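Long-range contacts in antifreeze protein (Uncultured bacterium, PDB 6EIO), which probably binds ice crystals and acts as an antifreeze protein, presenting more than one face to the ice: residues I18-T23 with T116-L121; S132-F137 with K162-G167; F137-D142 with G167-S172. All blocks are in the same frame, centred on the assembly; numbering follows the deposited sequence. Where two conformers were deposited one is given.

Contact 1: I18-T23 with T116-L121; sequences IPLQTT and TLTPGL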
ATOM      1  N   ILE A  18       4.683  -1.604 -22.017  1.00 12.83           N
ATOM      2  CA  ILE A  18       3.402  -1.417 -21.326  1.00 10.24           C
ATOM      3  C   ILE A  18       2.444  -0.650 -22.237  1.00  9.47           C
ATOM      4  O   ILE A  18       2.719   0.523 -22.542  1.00 10.38           O
ATOM      5  CB  ILE A  18       3.617  -0.634 -20.014  1.00 10.60           C
ATOM      6  CG1 ILE A  18       4.611  -1.350 -19.088  1.00 15.94           C
ATOM      7  CG2 ILE A  18       2.294  -0.359 -19.306  1.00 14.07           C
ATOM      8  CD1 ILE A  18       4.117  -2.671 -18.562  1.00 19.38           C
ATOM      9  N   PRO A  19       1.314  -1.236 -22.681  1.00  9.45           N
ATOM     10  CA  PRO A  19       0.378  -0.480 -23.522  1.00 10.18           C
ATOM     11  C   PRO A  19      -0.416   0.506 -22.673  1.00  7.83           C
ATOM     12  O   PRO A  19      -0.375   0.486 -21.442  1.00  9.27           O
ATOM     13  CB  PRO A  19      -0.526  -1.555 -24.130  1.00 11.06           C
ATOM     14  CG  PRO A  19      -0.575  -2.599 -23.084  1.00 13.94           C
ATOM     15  CD  PRO A  19       0.813  -2.603 -22.432  1.00 12.80           C
ATOM     16  N   LEU A  20      -1.138   1.391 -23.359  1.00  7.91           N
ATOM     17  CA  LEU A  20      -1.948   2.412 -22.712  1.00  6.95           C
ATOM     18  C   LEU A  20      -3.404   1.962 -22.686  1.00  6.98           C
ATOM     19  O   LEU A  20      -4.030   1.771 -23.733  1.00  8.42           O
ATOM     20  CB  LEU A  20      -1.800   3.747 -23.428  1.00  7.42           C
ATOM     21  CG  LEU A  20      -2.491   4.921 -22.746  1.00  7.43           C
ATOM     22  CD1 LEU A  20      -2.078   5.076 -21.276  1.00  9.16           C
ATOM     23  CD2 LEU A  20      -2.168   6.186 -23.528  1.00  9.19           C
ATOM     24  N   GLN A  21      -3.938   1.792 -21.482  1.00  6.79           N
ATOM     25  CA  GLN A  21      -5.295   1.318 -21.285  1.00  6.66           C
ATOM     26  C   GLN A  21      -6.315   2.428 -21.511  1.00  6.92           C
ATOM     27  O   GLN A  21      -6.048   3.612 -21.304  1.00  7.98           O
ATOM     28  CB  GLN A  21      -5.443   0.754 -19.865  1.00  7.04           C
ATOM     29  CG  GLN A  21      -4.562  -0.464 -19.648  1.00  6.51           C
ATOM     30  CD  GLN A  21      -4.649  -1.013 -18.241  1.00  6.42           C
ATOM     31  OE1 GLN A  21      -5.738  -1.143 -17.686  1.00  6.93           O
ATOM     32  NE2 GLN A  21      -3.507  -1.372 -17.675  1.00  6.79           N
ATOM     33  N   THR A  22      -7.517   2.012 -21.933  1.00  9.07           N
ATOM     34  CA  THR A  22      -8.631   2.941 -22.037  0.51  8.56           C
ATOM     35  C   THR A  22      -9.622   2.810 -20.895  1.00  8.38           C
ATOM     36  O   THR A  22     -10.242   3.810 -20.527  1.00 10.80           O
ATOM     37  CB  THR A  22      -9.397   2.764 -23.354  0.51  9.39           C
ATOM     38  OG1 THR A  22      -9.855   1.410 -23.462  0.51  9.40           O
ATOM     39  CG2 THR A  22      -8.534   3.148 -24.540  0.51 13.95           C
ATOM     40  N   THR A  23      -9.785   1.629 -20.308  1.00  7.70           N
ATOM     41  CA  THR A  23     -10.742   1.501 -19.215  1.00  7.89           C
ATOM     42  C   THR A  23     -10.299   2.367 -18.043  1.00  8.05           C
ATOM     43  O   THR A  23      -9.142   2.310 -17.618  1.00  8.39           O
ATOM     44  CB  THR A  23     -10.844   0.045 -18.773  1.00  9.15           C
ATOM     45  OG1 THR A  23     -11.281  -0.739 -19.882  1.00  9.76           O
ATOM     46  CG2 THR A  23     -11.812  -0.109 -17.613  1.00 11.69           C
ATOM     47  N   THR A 116       7.630   2.377 -16.315  1.00  7.88           N
ATOM     48  CA  THR A 116       6.563   3.334 -16.120  1.00  8.04           C
ATOM     49  C   THR A 116       5.227   2.639 -16.310  1.00  9.44           C
ATOM     50  O   THR A 116       4.993   1.963 -17.307  1.00 14.85           O
ATOM     51  CB  THR A 116       6.669   4.492 -17.087  1.00  8.80           C
ATOM     52  OG1 THR A 116       7.709   5.337 -16.625  1.00 10.28           O
ATOM     53  CG2 THR A 116       5.362   5.273 -17.118  1.00 13.69           C
ATOM     54  N   LEU A 117       4.367   2.803 -15.340  1.00  6.62           N
ATOM     55  CA  LEU A 117       3.004   2.294 -15.377  1.00  5.70           C
ATOM     56  C   LEU A 117       2.059   3.472 -15.557  1.00  5.36           C
ATOM     57  O   LEU A 117       2.028   4.390 -14.733  1.00  5.93           O
ATOM     58  CB  LEU A 117       2.678   1.519 -14.103  1.00  6.60           C
ATOM     59  CG  LEU A 117       3.595   0.342 -13.797  1.00  9.46           C
ATOM     60  CD1 LEU A 117       3.126  -0.382 -12.547  1.00 13.48           C
ATOM     61  CD2 LEU A 117       3.673  -0.612 -14.984  1.00 13.29           C
ATOM     62  N   THR A 118       1.284   3.432 -16.630  1.00  5.34           N
ATOM     63  CA  THR A 118       0.234   4.392 -16.907  1.00  5.30           C
ATOM     64  C   THR A 118      -1.079   3.909 -16.281  1.00  5.05           C
ATOM     65  O   THR A 118      -1.161   2.807 -15.729  1.00  5.38           O
ATOM     66  CB  THR A 118       0.160   4.604 -18.429  1.00  5.69           C
ATOM     67  OG1 THR A 118       0.152   3.330 -19.086  1.00  6.23           O
ATOM     68  CG2 THR A 118       1.382   5.379 -18.929  1.00  7.03           C
ATOM     69  N   PRO A 119      -2.128   4.746 -16.281  1.00  5.30           N
ATOM     70  CA  PRO A 119      -3.318   4.416 -15.481  1.00  5.53           C
ATOM     71  C   PRO A 119      -4.000   3.141 -15.942  1.00  5.35           C
ATOM     72  O   PRO A 119      -4.020   2.808 -17.130  1.00  6.14           O
ATOM     73  CB  PRO A 119      -4.220   5.634 -15.675  1.00  6.05           C
ATOM     74  CG  PRO A 119      -3.240   6.763 -15.916  1.00  6.24           C
ATOM     75  CD  PRO A 119      -2.195   6.128 -16.796  1.00  6.09           C
ATOM     76  N   GLY A 120      -4.613   2.451 -14.988  1.00  5.29           N
ATOM     77  CA  GLY A 120      -5.426   1.287 -15.298  1.00  5.70           C
ATOM     78  C   GLY A 120      -5.210   0.160 -14.318  1.00  5.39           C
ATOM     79  O   GLY A 120      -4.916   0.391 -13.134  1.00  6.20           O
ATOM     80  N   LEU A 121      -5.411  -1.058 -14.818  1.00  5.28           N
ATOM     81  CA  LEU A 121      -5.472  -2.284 -14.038  1.00  5.47           C
ATOM     82  C   LEU A 121      -4.347  -3.205 -14.491  1.00  5.76           C
ATOM     83  O   LEU A 121      -4.187  -3.457 -15.701  1.00  6.03           O
ATOM     84  CB  LEU A 121      -6.826  -2.960 -14.278  1.00  6.38           C
ATOM     85  CG  LEU A 121      -7.083  -4.256 -13.502  1.00  7.07           C
ATOM     86  CD1 LEU A 121      -7.026  -4.049 -12.002  1.00  9.02           C
ATOM     87  CD2 LEU A 121      -8.427  -4.831 -13.917  1.00  9.49           C
TER
HETATM   88  O   HOH W   1      -2.309   2.229 -19.099  1.00  6.73           O
HETATM   89  O   HOH W   2      -5.010   4.723 -18.992  1.00 11.73           O

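Contact 2: S132-F137 with K162-G167; sequences SGDVTF and KVLLSG. With SO4 (sulfate ion), chain C.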
ATOM      1  N   SER A 132      15.609  -3.729  -9.130  1.00 14.14           N
ATOM      2  CA  SER A 132      16.645  -2.868  -9.661  1.00 18.66           C
ATOM      3  C   SER A 132      15.886  -1.678 -10.181  1.00 18.31           C
ATOM      4  O   SER A 132      14.820  -1.835 -10.769  1.00 24.36           O
ATOM      5  CB  SER A 132      17.386  -3.521 -10.829  1.00 24.65           C
ATOM      6  OG  SER A 132      16.458  -3.840 -11.851  1.00 31.57           O
ATOM      7  N   GLY A 133      16.394  -0.504  -9.920  0.60 18.45           N
ATOM      8  CA  GLY A 133      15.643   0.641 -10.342  0.60 13.66           C
ATOM      9  C   GLY A 133      14.273   0.844  -9.714  0.60  9.83           C
ATOM     10  O   GLY A 133      13.732   0.084  -8.891  0.60 10.94           O
ATOM     11  N   ASP A 134      13.716   1.951 -10.150  1.00  7.70           N
ATOM     12  CA  ASP A 134      12.532   2.513  -9.520  1.00  6.52           C
ATOM     13  C   ASP A 134      11.330   2.265 -10.419  1.00  6.26           C
ATOM     14  O   ASP A 134      11.475   2.105 -11.623  1.00  7.77           O
ATOM     15  CB  ASP A 134      12.712   4.011  -9.320  1.00  6.70           C
ATOM     16  CG  ASP A 134      13.946   4.329  -8.502  1.00  7.36           C
ATOM     17  OD1 ASP A 134      14.160   3.652  -7.480  1.00  7.85           O
ATOM     18  OD2 ASP A 134      14.699   5.254  -8.892  1.00 10.02           O
ATOM     19  N   VAL A 135      10.132   2.240  -9.848  1.00  5.97           N
ATOM     20  CA  VAL A 135       8.916   2.147 -10.643  0.55  5.61           C
ATOM     21  C   VAL A 135       8.235   3.508 -10.625  1.00  5.54           C
ATOM     22  O   VAL A 135       8.124   4.140  -9.573  1.00  6.57           O
ATOM     23  CB  VAL A 135       7.998   0.993 -10.180  0.55  5.83           C
ATOM     24  CG1 VAL A 135       7.513   1.195  -8.719  0.55  5.01           C
ATOM     25  CG2 VAL A 135       6.824   0.816 -11.170  0.55  7.60           C
ATOM     26  N   THR A 136       7.794   3.959 -11.798  1.00  5.36           N
ATOM     27  CA  THR A 136       7.152   5.259 -11.936  1.00  5.27           C
ATOM     28  C   THR A 136       5.698   5.072 -12.331  1.00  5.41           C
ATOM     29  O   THR A 136       5.402   4.350 -13.284  1.00  7.03           O
ATOM     30  CB  THR A 136       7.875   6.107 -12.987  1.00  6.06           C
ATOM     31  OG1 THR A 136       9.225   6.305 -12.575  1.00  6.68           O
ATOM     32  CG2 THR A 136       7.224   7.457 -13.154  1.00  7.22           C
ATOM     33  N   PHE A 137       4.805   5.723 -11.596  1.00  4.82           N
ATOM     34  CA  PHE A 137       3.400   5.820 -11.972  1.00  5.03           C
ATOM     35  C   PHE A 137       3.210   7.167 -12.651  1.00  4.69           C
ATOM     36  O   PHE A 137       3.523   8.201 -12.061  1.00  5.55           O
ATOM     37  CB  PHE A 137       2.516   5.699 -10.734  1.00  5.35           C
ATOM     38  CG  PHE A 137       2.511   4.299 -10.184  1.00  5.43           C
ATOM     39  CD1 PHE A 137       3.500   3.844  -9.330  1.00  6.22           C
ATOM     40  CD2 PHE A 137       1.517   3.426 -10.536  1.00  7.90           C
ATOM     41  CE1 PHE A 137       3.492   2.535  -8.892  1.00  6.50           C
ATOM     42  CE2 PHE A 137       1.503   2.132 -10.071  1.00  9.17           C
ATOM     43  CZ  PHE A 137       2.498   1.677  -9.250  1.00  7.29           C
ATOM     44  N   LYS A 162      12.466   2.914  -5.136  1.00  5.33           N
ATOM     45  CA  LYS A 162      11.496   3.989  -5.012  1.00  5.32           C
ATOM     46  C   LYS A 162      10.289   3.737  -5.898  1.00  5.12           C
ATOM     47  O   LYS A 162      10.402   3.228  -7.017  1.00  5.91           O
ATOM     48  CB  LYS A 162      12.093   5.341  -5.400  1.00  5.66           C
ATOM     49  CG  LYS A 162      13.431   5.630  -4.702  1.00  6.03           C
ATOM     50  CD  LYS A 162      14.148   6.826  -5.282  1.00  6.55           C
ATOM     51  CE  LYS A 162      15.560   6.947  -4.715  1.00  7.05           C
ATOM     52  NZ  LYS A 162      16.313   8.026  -5.405  1.00  9.98           N
ATOM     53  N   VAL A 163       9.127   4.170  -5.392  1.00  5.04           N
ATOM     54  CA  VAL A 163       7.930   4.418  -6.185  1.00  4.90           C
ATOM     55  C   VAL A 163       7.884   5.914  -6.455  1.00  4.88           C
ATOM     56  O   VAL A 163       7.821   6.716  -5.514  1.00  5.24           O
ATOM     57  CB  VAL A 163       6.654   3.957  -5.464  1.00  5.20           C
ATOM     58  CG1 VAL A 163       5.438   4.314  -6.311  1.00  6.02           C
ATOM     59  CG2 VAL A 163       6.712   2.454  -5.188  1.00  6.26           C
ATOM     60  N   LEU A 164       7.937   6.271  -7.731  1.00  5.08           N
ATOM     61  CA  LEU A 164       7.975   7.650  -8.176  1.00  4.98           C
ATOM     62  C   LEU A 164       6.657   8.015  -8.857  1.00  5.08           C
ATOM     63  O   LEU A 164       5.975   7.157  -9.421  1.00  5.85           O
ATOM     64  CB  LEU A 164       9.149   7.855  -9.147  1.00  5.58           C
ATOM     65  CG  LEU A 164      10.516   7.510  -8.560  1.00  6.05           C
ATOM     66  CD1 LEU A 164      11.587   7.605  -9.638  1.00  7.82           C
ATOM     67  CD2 LEU A 164      10.863   8.406  -7.373  1.00  7.08           C
ATOM     68  N   LEU A 165       6.342   9.308  -8.817  1.00  5.74           N
ATOM     69  CA  LEU A 165       5.147   9.863  -9.428  1.00  5.44           C
ATOM     70  C   LEU A 165       5.544  10.828 -10.531  1.00  5.40           C
ATOM     71  O   LEU A 165       6.404  11.690 -10.325  1.00  6.96           O
ATOM     72  CB  LEU A 165       4.317  10.625  -8.387  1.00  5.49           C
ATOM     73  CG  LEU A 165       3.905   9.818  -7.154  1.00  6.12           C
ATOM     74  CD1 LEU A 165       3.280  10.764  -6.118  1.00  7.34           C
ATOM     75  CD2 LEU A 165       2.963   8.701  -7.485  1.00  7.50           C
ATOM     76  N   SER A 166       4.877  10.708 -11.675  1.00  5.58           N
ATOM     77  CA  SER A 166       5.059  11.620 -12.787  1.00  5.74           C
ATOM     78  C   SER A 166       3.705  11.944 -13.398  1.00  5.45           C
ATOM     79  O   SER A 166       2.716  11.242 -13.187  1.00  5.50           O
ATOM     80  CB  SER A 166       5.963  11.014 -13.875  1.00  7.12           C
ATOM     81  OG  SER A 166       7.314  10.964 -13.482  1.00 10.95           O
ATOM     82  N   GLY A 167       3.689  12.999 -14.206  1.00  5.88           N
ATOM     83  CA  GLY A 167       2.484  13.324 -14.946  1.00  6.21           C
ATOM     84  C   GLY A 167       1.290  13.615 -14.071  1.00  6.15           C
ATOM     85  O   GLY A 167       0.148  13.423 -14.496  1.00  6.93           O
TER
HETATM   86  S   SO4 C 302       7.028  14.995 -13.583  1.00 22.55           S
HETATM   87  O1  SO4 C 302       5.902  14.695 -14.431  1.00 13.91           O
HETATM   88  O2  SO4 C 302       7.863  13.819 -13.277  1.00 25.01           O
HETATM   89  O3  SO4 C 302       7.837  16.021 -14.222  1.00 35.65           O
HETATM   90  O4  SO4 C 302       6.510  15.520 -12.324  1.00 34.07           O
HETATM   91  O   HOH W   3      16.445   7.103  -8.042  1.00 18.25           O

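Contact 3: F137-D142 with G167-S172; sequences FDALGD and GGALAS. With SO4 (sulfate ion), chain C.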
ATOM      1  N   PHE A 137       4.805   5.723 -11.596  1.00  4.82           N
ATOM      2  CA  PHE A 137       3.400   5.820 -11.972  1.00  5.03           C
ATOM      3  C   PHE A 137       3.210   7.167 -12.651  1.00  4.69           C
ATOM      4  O   PHE A 137       3.523   8.201 -12.061  1.00  5.55           O
ATOM      5  CB  PHE A 137       2.516   5.699 -10.734  1.00  5.35           C
ATOM      6  CG  PHE A 137       2.511   4.299 -10.184  1.00  5.43           C
ATOM      7  CD1 PHE A 137       3.500   3.844  -9.330  1.00  6.22           C
ATOM      8  CD2 PHE A 137       1.517   3.426 -10.536  1.00  7.90           C
ATOM      9  CE1 PHE A 137       3.492   2.535  -8.892  1.00  6.50           C
ATOM     10  CE2 PHE A 137       1.503   2.132 -10.071  1.00  9.17           C
ATOM     11  CZ  PHE A 137       2.498   1.677  -9.250  1.00  7.29           C
ATOM     12  N   ASP A 138       2.734   7.142 -13.896  1.00  5.15           N
ATOM     13  CA  ASP A 138       2.642   8.341 -14.719  1.00  4.96           C
ATOM     14  C   ASP A 138       1.186   8.511 -15.136  1.00  5.16           C
ATOM     15  O   ASP A 138       0.628   7.666 -15.838  1.00  5.71           O
ATOM     16  CB  ASP A 138       3.581   8.218 -15.918  1.00  5.26           C
ATOM     17  CG  ASP A 138       3.789   9.519 -16.675  1.00  5.51           C
ATOM     18  OD1 ASP A 138       2.815  10.305 -16.798  1.00  5.83           O
ATOM     19  OD2 ASP A 138       4.938   9.714 -17.159  1.00  6.51           O
ATOM     20  N   ALA A 139       0.558   9.582 -14.633  1.00  5.07           N
ATOM     21  CA  ALA A 139      -0.856   9.847 -14.875  1.00  5.64           C
ATOM     22  C   ALA A 139      -1.110  10.620 -16.165  1.00  5.65           C
ATOM     23  O   ALA A 139      -2.264  10.937 -16.465  1.00  6.09           O
ATOM     24  CB  ALA A 139      -1.486  10.581 -13.689  1.00  5.88           C
ATOM     25  N   LEU A 140      -0.066  10.942 -16.925  1.00  5.52           N
ATOM     26  CA  LEU A 140      -0.228  11.538 -18.254  1.00  5.90           C
ATOM     27  C   LEU A 140      -0.988  12.861 -18.207  1.00  6.46           C
ATOM     28  O   LEU A 140      -1.604  13.264 -19.204  1.00  7.78           O
ATOM     29  CB  LEU A 140      -0.880  10.563 -19.237  1.00  6.77           C
ATOM     30  CG  LEU A 140      -0.113   9.252 -19.433  1.00  7.25           C
ATOM     31  CD1 LEU A 140      -0.940   8.281 -20.246  1.00  8.85           C
ATOM     32  CD2 LEU A 140       1.238   9.452 -20.059  1.00  8.81           C
ATOM     33  N   GLY A 141      -0.896  13.578 -17.091  1.00  6.21           N
ATOM     34  CA  GLY A 141      -1.492  14.889 -16.953  1.00  7.26           C
ATOM     35  C   GLY A 141      -2.879  14.902 -16.360  1.00  7.79           C
ATOM     36  O   GLY A 141      -3.498  15.973 -16.309  1.00 10.23           O
ATOM     37  N   ASP A 142      -3.386  13.761 -15.896  1.00  7.02           N
ATOM     38  CA  ASP A 142      -4.713  13.665 -15.287  1.00  7.67           C
ATOM     39  C   ASP A 142      -4.551  13.174 -13.850  1.00  6.87           C
ATOM     40  O   ASP A 142      -4.486  11.960 -13.609  1.00  6.78           O
ATOM     41  CB  ASP A 142      -5.607  12.715 -16.067  1.00  9.70           C
ATOM     42  CG  ASP A 142      -6.993  12.583 -15.464  1.00 11.88           C
ATOM     43  OD1 ASP A 142      -7.293  13.258 -14.459  1.00 10.48           O
ATOM     44  OD2 ASP A 142      -7.791  11.791 -16.000  1.00 19.60           O
ATOM     45  N   GLY A 167       3.689  12.999 -14.206  1.00  5.88           N
ATOM     46  CA  GLY A 167       2.484  13.324 -14.946  1.00  6.21           C
ATOM     47  C   GLY A 167       1.290  13.615 -14.071  1.00  6.15           C
ATOM     48  O   GLY A 167       0.148  13.423 -14.496  1.00  6.93           O
ATOM     49  N   GLY A 168       1.526  14.076 -12.843  1.00  6.18           N
ATOM     50  CA  GLY A 168       0.453  14.407 -11.934  1.00  6.76           C
ATOM     51  C   GLY A 168      -0.083  13.259 -11.104  1.00  5.98           C
ATOM     52  O   GLY A 168      -1.066  13.452 -10.372  1.00  6.84           O
ATOM     53  N   ALA A 169       0.539  12.086 -11.158  1.00  5.72           N
ATOM     54  CA  ALA A 169       0.030  10.937 -10.421  1.00  5.58           C
ATOM     55  C   ALA A 169       0.048  11.200  -8.913  1.00  5.62           C
ATOM     56  O   ALA A 169       0.930  11.887  -8.385  1.00  6.06           O
ATOM     57  CB  ALA A 169       0.888   9.710 -10.733  1.00  5.65           C
ATOM     58  N   LEU A 170      -0.916  10.580  -8.229  1.00  5.50           N
ATOM     59  CA  LEU A 170      -1.141  10.789  -6.810  1.00  5.66           C
ATOM     60  C   LEU A 170      -1.044   9.480  -6.028  1.00  5.24           C
ATOM     61  O   LEU A 170      -1.637   8.467  -6.410  1.00  5.37           O
ATOM     62  CB  LEU A 170      -2.554  11.364  -6.592  1.00  6.37           C
ATOM     63  CG  LEU A 170      -2.837  12.702  -7.271  1.00  8.13           C
ATOM     64  CD1 LEU A 170      -4.299  13.073  -7.087  1.00  9.02           C
ATOM     65  CD2 LEU A 170      -1.917  13.776  -6.725  1.00 10.12           C
ATOM     66  N   ALA A 171      -0.369   9.523  -4.874  1.00  5.34           N
ATOM     67  CA  ALA A 171      -0.301   8.352  -4.004  1.00  5.47           C
ATOM     68  C   ALA A 171      -1.664   7.919  -3.475  1.00  5.18           C
ATOM     69  O   ALA A 171      -1.844   6.738  -3.153  1.00  6.22           O
ATOM     70  CB  ALA A 171       0.662   8.628  -2.847  1.00  6.00           C
ATOM     71  N   SER A 172      -2.613   8.846  -3.383  1.00  5.17           N
ATOM     72  CA  SER A 172      -3.982   8.534  -2.994  1.00  5.58           C
ATOM     73  C   SER A 172      -4.701   7.638  -3.995  1.00  5.53           C
ATOM     74  O   SER A 172      -5.812   7.173  -3.701  1.00  6.83           O
ATOM     75  CB  SER A 172      -4.778   9.838  -2.877  1.00  6.04           C
ATOM     76  OG  SER A 172      -4.733  10.589  -4.070  1.00  6.11           O
TER
HETATM   77  S   SO4 C 302       7.028  14.995 -13.583  1.00 22.55           S
HETATM   78  O1  SO4 C 302       5.902  14.695 -14.431  1.00 13.91           O
HETATM   79  O2  SO4 C 302       7.863  13.819 -13.277  1.00 25.01           O
HETATM   80  O3  SO4 C 302       7.837  16.021 -14.222  1.00 35.65           O
HETATM   81  O4  SO4 C 302       6.510  15.520 -12.324  1.00 34.07           O

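Contact 1: I18-T23 with T116-L121
The flat carboxamide of Gln21 lies against the backbone of Leu121 and is held through both of its polar atoms. OE1 accepts from Leu121 N at 2.9 Å in a nearly straight bond (176°), the nitrogen sitting 24° out of the plane of the amide carbonyl. NE2 gives a more bent bond to Leu121 O at 3.0 Å; that oxygen lies somewhat out of the amide plane, and NE2 stands well above the plane of the Leu121 carbonyl. Two bonds to one residue fix the rotation of the carboxamide. OE1 also rests 3.4 Å from Gly120 CA, where a side chain would collide with it, while CB of Gln21 sits near Pro119 O. The stem reaches inward because CG is anti to the carbonyl carbon (chi1 -64°) and the chain is extended beyond it.

Between Gln21 and the Thr118-Pro119 loop, one water takes the Gln21 N-H, donates to Pro119 O and bonds Thr118 OG1, and a second joins Gln21 O to Pro119 O. Beside them CD1 of Leu20 reaches Thr118 OG1 at 3.6 Å, the side chains crossing at about a right angle, and Ile18 CD1 approaches Leu117 CD2 at 4.2 Å. The N-terminal segment thus lies over a corner of the right-handed parallel beta-helix characteristic of ice-binding-like domains.

Contact 2: S132-F137 with K162-G167
Val163 and Phe137 form the tight side of this contact, on the buried face of two adjoining parallel strands, 135-138 and 163-166. CG1 of Val163 comes obliquely at the Phe137 ring, 3.6 Å from CD1. It gets there because it stands anti to the backbone N of Val163 (chi1 177°). The oxygen of Leu164 lies at the ring's edge, near its plane. Beyond the pair, Phe147 meets the Phe137 ring edge-to-face and Trp176 meets it with its plane strongly inclined, which adds aromatic surface to the buried face.

The backbone ladder knits the strands together. Val135 N donates to Lys162 O, Leu164 N to Val135 O at 2.8 Å, Phe137 N to Leu164 O and Ser166 N to Phe137 O. CA-H groups of Val163, Thr136 and Leu165 also approach carbonyl oxygens of this ladder.

The other face is looser and more polar. Thr136 lies next to Leu164, with OG1 3.8 Å from Leu164 CB, and its CG2 comes within 3.5 Å of Ser166 OG. At the start of the strands Asp134 and Lys162 run side by side. Asp134 OD1 takes only a weak bond from Lys162 N, and the carboxylate and ammonium do not touch: OD2 and NZ are 4.7 Å apart, bridged by one water. At the far end is a sulfate, probably from the crystallisation liquor: Gly167 N donates to sulfate O1 at 2.8 Å in a nearly straight bond, and Ser166 OG to O2.

The chemistry implies that backbone bonds and inward apolar contacts hold the strands together, while the Asp134-Lys162 charges, paired through water, are likely to attract each other only modestly.

Contact 3: F137-D142 with G167-S172
Gly141 N donates to Gly167 O at 2.8 Å, joining a type I' beta turn, Ala139 to Asp142, to the loop that follows strand 163-166. The bond is somewhat bent (146°), its donor tilted from the carbonyl plane. Next to it Ala139 packs its CB against the same Gly167 O at 3.4 Å and against Ala169 CB at 3.9 Å. The methyl of Ala169 in turn abuts Phe137 O at 3.3 Å, so two small side chains let the backbones come close, and both methyls touch Phe147 of strand 147-151.

What positions the turn is an Asx turn formed by Asp138. With its CG turned opposite the backbone N (chi1 -168°), OD1 swings forward to accept from Leu140 N at 3.0 Å, the nitrogen meeting it nearly along the C-O axis. Asp138 OD1 also lies 3.6 Å from Gly167 CA. A beta carbon at Gly167 would run into both OD1 and Leu140 N, and the residue also has a positive phi. Replacing Asp138 by an alanine would probably leave Leu140 N without its carboxylate partner and the entry to the turn freer to shift against Gly167.

Within the turn, Leu140 and Gly141 both have positive phi, and Asp142 OD1 is hydrogen-bonded to Ser144 OG. Closing it, Asp142 N donates to Ala139 O at 3.1 Å.

The three contacts lie on the same side of the chain's centre, with centres about 11 to 14 Å apart, around one three-stranded parallel sheet in the order 116-117, 135-138, 163-166. Contact 1 closes before the other two open along the chain, and contacts 2 and 3 interleave, sharing Phe137 and Gly167. Contact 2 holds the middle and last strands together, and contact 3 continues from their ends into the following turns. Contact 1 adds the N-terminal segment beside the first strand, which probably bonds to the middle one through Leu117 N to Thr136 O. Leu20 also packs on Leu140, so successive beta-helix coils join here with the N-terminal segment laid beside them.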